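Local atomic coordinates of uncharacterized protein DUF1185 (Bordetella bronchiseptica RB50, PDB entry 3BYQ), a protein that is of unknown function but belongs to a family with a variant of the Bacillus chorismate mutase fold and may act in amino-acid metabolism. Residues Tyr80-Glu91 and Ala115-Thr125; Gly95-Met106 and Ile162-Thr170. All blocks are in the same frame, centred on the assembly; numbering follows the deposited sequence. Where two conformers were deposited one is given.

Overall arrangement
From the N terminus the chain runs through strands 7-17 and 29-39 and helix 51-72 before strand 79-86 enters contact 1. The short helix 93-96 and helix 98-109 then cross one face of the sheet, and strand 119-123 returns beside strand 79-86 in parallel, so contact 1 closes a beta-alpha-beta crossover. Contact 2 closes a longer loop, with 55 residues between its segments, and joins the connecting helical part to strand 161-169, which arrives after strands 130-136 and 147-151 and lies antiparallel to strand 79-86. The two contacts therefore cross along the chain, and they share one sheet: Ala-83 and Ile-85 of contact 1 make backbone hydrogen bonds with Ala-165 and Leu-163 of contact 2. Both contacts also touch a second subunit.

Contact 1. Residues Tyr80-Glu91 and Ala115-Thr125; sequences YSKAAIVGVDGE and AMVPAVKAVAT
Tyr-80 lays one face of its ring against Val-117, whose CG2 sits 3.9 Å from the ring centroid in a CH-pi contact. The Tyr-80 hydroxyl reaches past the valine, and OH donates a short 2.5 Å hydrogen bond to Ala-115 O at the ring edge. The other methyl of Val-117 turns to the backbone, CG1 lying 3.5 Å from Ser-81 CA. Lys-82 starts with CG between its backbone N and carbonyl carbon (chi1 63°) and then runs extended, so that its methylenes pass Val-117 and CG meets Ala-119 CB at 3.6 Å; the ammonium goes on to His-99 O. From here strands 80-86 and 119-123 pair in parallel, the two beta strands of a beta-alpha-beta crossover. Both bonds of Lys-82 are weak; beyond them the bonds tighten, Val-86 N reaching Ala-122 O at 2.8 Å with an angle of 169° at the hydrogen. The type I turn Gly-87 to Gly-90 then brings the chain round Val-123, whose CG1 is 3.5 Å from Gly-87 O and whose CG2 packs on Val-86 CB and the backbone of Glu-91. A water bridges Val-88 N and Ala-124 O, while Glu-91 forms a salt bridge with Arg-177 of the second subunit.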
loop_
_atom_site.group_PDB
_atom_site.type_symbol
_atom_site.label_atom_id
_atom_site.label_comp_id
_atom_site.label_asym_id
_atom_site.label_seq_id
_atom_site.Cartn_x
_atom_site.Cartn_y
_atom_site.Cartn_z
ATOM N N TYR B 80 13.786 -4.899 23.038
ATOM C CA TYR B 80 12.363 -4.540 23.132
ATOM C C TYR B 80 12.053 -3.215 22.441
ATOM O O TYR B 80 12.949 -2.502 21.989
ATOM C CB TYR B 80 11.823 -4.582 24.607
ATOM C CG TYR B 80 12.532 -3.762 25.691
ATOM C CD1 TYR B 80 13.389 -2.686 25.411
ATOM C CD2 TYR B 80 12.262 -4.026 27.022
ATOM C CE1 TYR B 80 14.014 -1.947 26.477
ATOM C CE2 TYR B 80 12.823 -3.270 28.059
ATOM C CZ TYR B 80 13.695 -2.252 27.792
ATOM O OH TYR B 80 14.252 -1.601 28.894
ATOM N N SER B 81 10.755 -2.956 22.359
ATOM C CA SER B 81 10.190 -1.759 21.811
ATOM C C SER B 81 8.726 -1.680 22.163
ATOM O O SER B 81 8.119 -2.605 22.697
ATOM C CB SER B 81 10.342 -1.695 20.295
ATOM O OG SER B 81 10.052 -0.380 19.804
ATOM N N LYS B 82 8.150 -0.555 21.781
ATOM C CA LYS B 82 6.726 -0.303 22.029
ATOM C C LYS B 82 6.218 0.559 20.917
ATOM O O LYS B 82 6.966 1.343 20.343
ATOM C CB LYS B 82 6.515 0.383 23.379
ATOM C CG LYS B 82 7.140 1.776 23.516
ATOM C CD LYS B 82 7.354 2.220 24.973
ATOM C CE LYS B 82 8.161 3.495 25.016
ATOM N NZ LYS B 82 8.573 3.945 26.356
ATOM N N ALA B 83 4.938 0.441 20.616
ATOM C CA ALA B 83 4.417 1.228 19.493
ATOM C C ALA B 83 2.937 1.439 19.590
ATOM O O ALA B 83 2.226 0.739 20.311
ATOM C CB ALA B 83 4.772 0.542 18.170
ATOM N N ALA B 84 2.475 2.463 18.896
ATOM C CA ALA B 84 1.037 2.787 18.873
ATOM C C ALA B 84 0.592 3.291 17.513
ATOM O O ALA B 84 1.287 4.050 16.884
ATOM C CB ALA B 84 0.678 3.832 19.919
ATOM N N ILE B 85 -0.579 2.852 17.096
ATOM C CA ILE B 85 -1.212 3.334 15.877
ATOM C C ILE B 85 -2.627 3.781 16.269
ATOM O O ILE B 85 -3.482 2.963 16.665
ATOM C CB ILE B 85 -1.292 2.308 14.715
ATOM C CG1 ILE B 85 0.052 1.623 14.529
ATOM C CG2 ILE B 85 -1.781 3.030 13.380
ATOM C CD1 ILE B 85 0.095 0.531 13.506
ATOM N N VAL B 86 -2.874 5.071 16.084
ATOM C CA VAL B 86 -4.135 5.674 16.458
ATOM C C VAL B 86 -4.972 5.808 15.199
ATOM O O VAL B 86 -4.459 6.118 14.134
ATOM C CB VAL B 86 -3.957 7.064 17.136
ATOM C CG1 VAL B 86 -5.303 7.648 17.600
ATOM C CG2 VAL B 86 -2.952 6.968 18.319
ATOM N N GLY B 87 -6.262 5.542 15.331
ATOM C CA GLY B 87 -7.175 5.685 14.212
ATOM C C GLY B 87 -7.368 7.113 13.795
ATOM O O GLY B 87 -7.078 8.069 14.581
ATOM N N VAL B 88 -7.903 7.294 12.587
ATOM C CA VAL B 88 -7.935 8.643 12.001
ATOM C C VAL B 88 -8.798 9.677 12.705
ATOM O O VAL B 88 -8.600 10.866 12.465
ATOM C CB VAL B 88 -8.260 8.696 10.490
ATOM C CG1 VAL B 88 -7.150 8.104 9.682
ATOM C CG2 VAL B 88 -9.609 8.091 10.170
ATOM N N ASP B 89 -9.741 9.233 13.534
ATOM C CA ASP B 89 -10.560 10.170 14.322
ATOM C C ASP B 89 -9.899 10.572 15.651
ATOM O O ASP B 89 -10.478 11.336 16.408
ATOM C CB ASP B 89 -11.979 9.633 14.558
ATOM C CG ASP B 89 -12.846 9.659 13.323
ATOM O OD1 ASP B 89 -12.383 10.060 12.217
ATOM O OD2 ASP B 89 -14.028 9.259 13.454
ATOM N N GLY B 90 -8.700 10.078 15.925
ATOM C CA GLY B 90 -7.975 10.403 17.132
ATOM C C GLY B 90 -6.873 11.394 16.860
ATOM O O GLY B 90 -6.891 12.108 15.855
ATOM N N GLU B 91 -5.925 11.447 17.785
ATOM C CA GLU B 91 -4.759 12.315 17.678
ATOM C C GLU B 91 -3.542 11.586 18.213
ATOM O O GLU B 91 -3.657 10.602 18.949
ATOM C CB GLU B 91 -4.944 13.644 18.403
ATOM C CG GLU B 91 -5.110 13.530 19.899
ATOM C CD GLU B 91 -5.217 14.902 20.568
ATOM O OE1 GLU B 91 -4.205 15.653 20.626
ATOM O OE2 GLU B 91 -6.332 15.233 21.057
ATOM N N ALA B 115 17.705 0.174 29.941
ATOM C CA ALA B 115 17.545 0.934 28.687
ATOM C C ALA B 115 16.124 1.450 28.485
ATOM O O ALA B 115 15.149 0.765 28.775
ATOM C CB ALA B 115 18.001 0.142 27.500
HETATM N N MSE B 116 16.021 2.703 28.061
HETATM C CA MSE B 116 14.719 3.261 27.681
HETATM C C MSE B 116 14.159 2.368 26.590
HETATM O O MSE B 116 14.884 1.903 25.742
HETATM C CB MSE B 116 14.847 4.670 27.130
HETATM C CG MSE B 116 13.517 5.337 26.833
HETATM SE SE MSE B 116 13.724 7.217 26.287
HETATM C CE MSE B 116 14.322 6.893 24.542
ATOM N N VAL B 117 12.867 2.179 26.571
ATOM C CA VAL B 117 12.272 1.330 25.552
ATOM C C VAL B 117 12.083 2.238 24.336
ATOM O O VAL B 117 11.482 3.320 24.468
ATOM C CB VAL B 117 10.861 0.818 25.988
ATOM C CG1 VAL B 117 10.276 -0.086 24.891
ATOM C CG2 VAL B 117 10.907 0.101 27.327
ATOM N N PRO B 118 12.608 1.845 23.170
ATOM C CA PRO B 118 12.394 2.677 21.985
ATOM C C PRO B 118 10.944 2.572 21.551
ATOM O O PRO B 118 10.204 1.717 22.039
ATOM C CB PRO B 118 13.382 2.113 20.979
ATOM C CG PRO B 118 13.454 0.739 21.315
ATOM C CD PRO B 118 13.300 0.599 22.813
ATOM N N ALA B 119 10.543 3.479 20.679
ATOM C CA ALA B 119 9.143 3.568 20.290
ATOM C C ALA B 119 8.943 4.219 18.953
ATOM O O ALA B 119 9.824 4.891 18.444
ATOM C CB ALA B 119 8.390 4.401 21.343
ATOM N N VAL B 120 7.790 3.948 18.362
ATOM C CA VAL B 120 7.325 4.684 17.179
ATOM C C VAL B 120 5.817 4.708 17.248
ATOM O O VAL B 120 5.203 3.826 17.815
ATOM C CB VAL B 120 7.883 4.095 15.852
ATOM C CG1 VAL B 120 7.427 2.647 15.631
ATOM C CG2 VAL B 120 7.566 5.014 14.621
ATOM N N LYS B 121 5.216 5.759 16.727
ATOM C CA LYS B 121 3.761 5.830 16.702
ATOM C C LYS B 121 3.307 6.627 15.517
ATOM O O LYS B 121 4.074 7.334 14.883
ATOM C CB LYS B 121 3.201 6.432 17.957
ATOM C CG LYS B 121 3.730 7.756 18.266
ATOM C CD LYS B 121 3.257 8.215 19.677
ATOM C CE LYS B 121 3.809 9.576 19.941
ATOM N NZ LYS B 121 5.284 9.544 20.063
ATOM N N ALA B 122 2.048 6.439 15.185
ATOM C CA ALA B 122 1.441 7.141 14.045
ATOM C C ALA B 122 -0.075 7.203 14.231
ATOM O O ALA B 122 -0.629 6.450 15.000
ATOM C CB ALA B 122 1.730 6.389 12.751
ATOM N N VAL B 123 -0.690 8.169 13.563
ATOM C CA VAL B 123 -2.148 8.247 13.395
ATOM C C VAL B 123 -2.342 7.815 11.952
ATOM O O VAL B 123 -1.723 8.350 11.046
ATOM C CB VAL B 123 -2.703 9.653 13.617
ATOM C CG1 VAL B 123 -4.213 9.647 13.267
ATOM C CG2 VAL B 123 -2.405 10.117 15.050
ATOM N N ALA B 124 -3.159 6.789 11.729
ATOM C CA ALA B 124 -3.214 6.192 10.395
ATOM C C ALA B 124 -4.527 5.486 10.149
ATOM O O ALA B 124 -5.340 5.314 11.012
ATOM C CB ALA B 124 -2.084 5.178 10.257
ATOM N N THR B 125 -4.689 5.120 8.894
ATOM C CA THR B 125 -5.866 4.372 8.445
ATOM C C THR B 125 -5.746 2.903 8.849
ATOM O O THR B 125 -4.672 2.394 9.176
ATOM C CB THR B 125 -6.011 4.422 6.931
ATOM O OG1 THR B 125 -4.831 3.877 6.347
ATOM C CG2 THR B 125 -6.214 5.842 6.460
HETATM O O HOH W 1 -8.131 4.630 11.202
#

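Contact 2. Residues Gly95-Met106 and Ile162-Thr170; sequences GAVWHEAGGWAM and ILFALVMGT. With EDO (1,2-ethanediol), chain T; EDO (1,2-ethanediol), chain C.
With chi1 at -161°, Trp-98 swings its indole away from its own backbone N and onto the strand, where Phe-164, its CG placed opposite the carbonyl carbon, turns to meet it. Phe-164 CB lies over the middle of the six-membered ring of Trp-98, 3.7 Å from its centroid, and the two aromatic rings form an offset stack with planes at 25°. Gly-102 CA covers the opposite indole face, so the tryptophan is sandwiched between its own helix and the strand. At the indole edge Trp-98 NE1 donates to Ala-165 O at 2.8 Å; the donor stands well above the carbonyl plane, but the oxygen lies in the plane of the indole. This carbonyl also accepts from Ala-83 N of the adjacent strand. Helix 98-106 packs on one face of the mixed sheet, at 34° to strand 162-169, within this variant of the Bacillus chorismate mutase fold. Val-97 CG2 reaches Phe-164 CZ at 3.9 Å. Farther along, Leu-166 CD2 lies 3.7 Å from Trp-98 NE1 and also touches Gly-102 O. Selenomethionine Met-106 runs past Leu-166 and Met-168 in the opposite sense, its SE 3.7 Å from Met-168 CE, while Val-117 and Tyr-80 also pack against it.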
loop_
_atom_site.group_PDB
_atom_site.type_symbol
_atom_site.label_atom_id
_atom_site.label_comp_id
_atom_site.label_asym_id
_atom_site.label_seq_id
_atom_site.Cartn_x
_atom_site.Cartn_y
_atom_site.Cartn_z
ATOM N N GLY B 95 -1.901 8.108 21.356
ATOM C CA GLY B 95 -0.908 7.065 21.242
ATOM C C GLY B 95 0.258 7.342 22.176
ATOM O O GLY B 95 0.897 6.434 22.672
ATOM N N ALA B 96 0.529 8.613 22.410
ATOM C CA ALA B 96 1.667 9.010 23.218
ATOM C C ALA B 96 1.565 8.581 24.676
ATOM O O ALA B 96 2.573 8.500 25.391
ATOM C CB ALA B 96 1.909 10.510 23.091
ATOM N N VAL B 97 0.348 8.305 25.110
ATOM C CA VAL B 97 0.119 7.734 26.444
ATOM C C VAL B 97 0.862 6.383 26.661
ATOM O O VAL B 97 1.152 6.000 27.803
ATOM C CB VAL B 97 -1.387 7.474 26.733
ATOM C CG1 VAL B 97 -2.159 8.787 26.863
ATOM C CG2 VAL B 97 -2.013 6.542 25.676
ATOM N N TRP B 98 1.171 5.705 25.565
ATOM C CA TRP B 98 1.812 4.381 25.608
ATOM C C TRP B 98 3.299 4.425 25.992
ATOM O O TRP B 98 3.855 3.431 26.391
ATOM C CB TRP B 98 1.617 3.700 24.270
ATOM C CG TRP B 98 1.815 2.180 24.262
ATOM C CD1 TRP B 98 2.705 1.475 23.496
ATOM C CD2 TRP B 98 1.102 1.224 25.035
ATOM N NE1 TRP B 98 2.571 0.118 23.749
ATOM C CE2 TRP B 98 1.605 -0.059 24.694
ATOM C CE3 TRP B 98 0.072 1.311 25.969
ATOM C CZ2 TRP B 98 1.092 -1.219 25.233
ATOM C CZ3 TRP B 98 -0.411 0.183 26.506
ATOM C CH2 TRP B 98 0.112 -1.082 26.162
ATOM N N HIS B 99 3.940 5.580 25.852
ATOM C CA HIS B 99 5.337 5.693 26.267
ATOM C C HIS B 99 5.471 5.267 27.727
ATOM O O HIS B 99 6.292 4.412 28.051
ATOM C CB HIS B 99 5.872 7.092 26.027
ATOM C CG HIS B 99 6.104 7.405 24.581
ATOM N ND1 HIS B 99 7.200 6.933 23.888
ATOM C CD2 HIS B 99 5.408 8.182 23.710
ATOM C CE1 HIS B 99 7.144 7.364 22.639
ATOM N NE2 HIS B 99 6.079 8.134 22.506
ATOM N N GLU B 100 4.627 5.840 28.586
ATOM C CA GLU B 100 4.639 5.484 29.990
ATOM C C GLU B 100 3.910 4.167 30.219
ATOM O O GLU B 100 4.458 3.255 30.820
ATOM C CB GLU B 100 4.034 6.554 30.868
ATOM C CG GLU B 100 4.055 6.167 32.335
ATOM C CD GLU B 100 3.304 7.118 33.182
ATOM O OE1 GLU B 100 3.816 8.222 33.363
ATOM O OE2 GLU B 100 2.210 6.760 33.654
ATOM N N ALA B 101 2.706 4.036 29.668
ATOM C CA ALA B 101 1.869 2.862 29.953
ATOM C C ALA B 101 2.488 1.565 29.477
ATOM O O ALA B 101 2.505 0.587 30.219
ATOM C CB ALA B 101 0.439 3.020 29.399
ATOM N N GLY B 102 3.035 1.573 28.270
ATOM C CA GLY B 102 3.661 0.364 27.708
ATOM C C GLY B 102 5.071 0.163 28.213
ATOM O O GLY B 102 5.448 -0.915 28.620
ATOM N N GLY B 103 5.839 1.241 28.224
ATOM C CA GLY B 103 7.238 1.191 28.604
ATOM C C GLY B 103 7.443 0.785 30.035
ATOM O O GLY B 103 8.176 -0.153 30.329
ATOM N N TRP B 104 6.754 1.453 30.932
ATOM C CA TRP B 104 6.931 1.184 32.375
ATOM C C TRP B 104 6.412 -0.177 32.750
ATOM O O TRP B 104 7.042 -0.926 33.506
ATOM C CB TRP B 104 6.307 2.288 33.213
ATOM C CG TRP B 104 7.010 3.619 33.026
ATOM C CD1 TRP B 104 7.835 4.002 31.983
ATOM C CD2 TRP B 104 6.851 4.773 33.851
ATOM N NE1 TRP B 104 8.228 5.314 32.157
ATOM C CE2 TRP B 104 7.636 5.805 33.288
ATOM C CE3 TRP B 104 6.123 5.032 35.013
ATOM C CZ2 TRP B 104 7.696 7.080 33.839
ATOM C CZ3 TRP B 104 6.195 6.285 35.563
ATOM C CH2 TRP B 104 6.982 7.296 34.978
ATOM N N ALA B 105 5.268 -0.535 32.201
ATOM C CA ALA B 105 4.712 -1.868 32.455
ATOM C C ALA B 105 5.667 -2.949 32.009
ATOM O O ALA B 105 5.919 -3.922 32.723
ATOM C CB ALA B 105 3.330 -2.040 31.775
HETATM N N MSE B 106 6.200 -2.802 30.806
HETATM C CA MSE B 106 7.106 -3.815 30.277
HETATM C C MSE B 106 8.383 -3.892 31.096
HETATM O O MSE B 106 8.845 -4.971 31.474
HETATM C CB MSE B 106 7.391 -3.578 28.786
HETATM C CG MSE B 106 8.365 -4.591 28.226
HETATM SE SE MSE B 106 8.320 -4.749 26.359
HETATM C CE MSE B 106 8.683 -2.960 25.975
ATOM N N ILE B 162 -7.656 2.500 18.777
ATOM C CA ILE B 162 -6.193 2.611 18.939
ATOM C C ILE B 162 -5.609 1.218 19.037
ATOM O O ILE B 162 -6.231 0.319 19.642
ATOM C CB ILE B 162 -5.740 3.369 20.216
ATOM C CG1 ILE B 162 -6.476 4.704 20.394
ATOM C CG2 ILE B 162 -4.175 3.580 20.192
ATOM C CD1 ILE B 162 -6.443 5.277 21.869
ATOM N N LEU B 163 -4.482 1.024 18.351
ATOM C CA LEU B 163 -3.713 -0.230 18.400
ATOM C C LEU B 163 -2.466 0.055 19.214
ATOM O O LEU B 163 -1.708 0.992 18.923
ATOM C CB LEU B 163 -3.359 -0.687 16.969
ATOM C CG LEU B 163 -2.662 -2.059 16.842
ATOM C CD1 LEU B 163 -2.737 -2.521 15.370
ATOM C CD2 LEU B 163 -1.206 -1.987 17.266
ATOM N N PHE B 164 -2.320 -0.675 20.314
ATOM C CA PHE B 164 -1.144 -0.586 21.181
ATOM C C PHE B 164 -0.362 -1.876 21.081
ATOM O O PHE B 164 -0.940 -2.947 21.074
ATOM C CB PHE B 164 -1.561 -0.354 22.635
ATOM C CG PHE B 164 -2.155 1.024 22.907
ATOM C CD1 PHE B 164 -1.365 2.158 22.763
ATOM C CD2 PHE B 164 -3.439 1.175 23.383
ATOM C CE1 PHE B 164 -1.858 3.416 23.037
ATOM C CE2 PHE B 164 -3.953 2.450 23.671
ATOM C CZ PHE B 164 -3.144 3.569 23.486
ATOM N N ALA B 165 0.962 -1.748 21.067
ATOM C CA ALA B 165 1.838 -2.888 20.898
ATOM C C ALA B 165 3.117 -2.848 21.701
ATOM O O ALA B 165 3.678 -1.753 21.967
ATOM C CB ALA B 165 2.214 -3.012 19.391
ATOM N N LEU B 166 3.572 -4.045 22.060
ATOM C CA LEU B 166 4.890 -4.207 22.675
ATOM C C LEU B 166 5.636 -5.218 21.831
ATOM O O LEU B 166 5.029 -6.117 21.223
ATOM C CB LEU B 166 4.794 -4.714 24.101
ATOM C CG LEU B 166 4.128 -3.764 25.107
ATOM C CD1 LEU B 166 4.045 -4.402 26.483
ATOM C CD2 LEU B 166 4.871 -2.456 25.161
ATOM N N VAL B 167 6.946 -5.084 21.827
ATOM C CA VAL B 167 7.840 -5.977 21.122
ATOM C C VAL B 167 8.952 -6.451 22.049
ATOM O O VAL B 167 9.494 -5.683 22.812
ATOM C CB VAL B 167 8.479 -5.291 19.898
ATOM C CG1 VAL B 167 9.493 -6.230 19.186
ATOM C CG2 VAL B 167 7.403 -4.812 18.930
HETATM N N MSE B 168 9.252 -7.752 21.967
HETATM C CA MSE B 168 10.437 -8.339 22.609
HETATM C C MSE B 168 11.130 -9.265 21.633
HETATM O O MSE B 168 10.490 -9.850 20.753
HETATM C CB MSE B 168 10.140 -9.117 23.878
HETATM C CG MSE B 168 9.556 -8.257 25.014
HETATM SE SE MSE B 168 9.306 -9.386 26.560
HETATM C CE MSE B 168 8.186 -8.189 27.573
ATOM N N GLY B 169 12.423 -9.407 21.835
ATOM C CA GLY B 169 13.262 -10.249 20.988
ATOM C C GLY B 169 14.403 -10.870 21.759
ATOM O O GLY B 169 14.727 -10.427 22.859
ATOM N N THR B 170 15.020 -11.875 21.130
ATOM C CA THR B 170 15.965 -12.780 21.813
ATOM C C THR B 170 17.458 -12.544 21.611
ATOM O O THR B 170 18.271 -13.152 22.317
ATOM C CB THR B 170 15.685 -14.236 21.423
ATOM O OG1 THR B 170 15.932 -14.393 20.015
ATOM C CG2 THR B 170 14.274 -14.587 21.766
HETATM C C1 EDO T . 19.052 -16.058 19.550
HETATM O O1 EDO T . 18.548 -14.738 19.365
HETATM C C2 EDO T . 20.002 -16.170 20.739
HETATM O O2 EDO T . 20.118 -14.919 21.403
HETATM C C1 EDO C . 9.166 6.761 28.659
HETATM O O1 EDO C . 10.033 6.160 29.637
HETATM C C2 EDO C . 8.153 7.701 29.313
HETATM O O2 EDO C . 8.690 9.019 29.362
#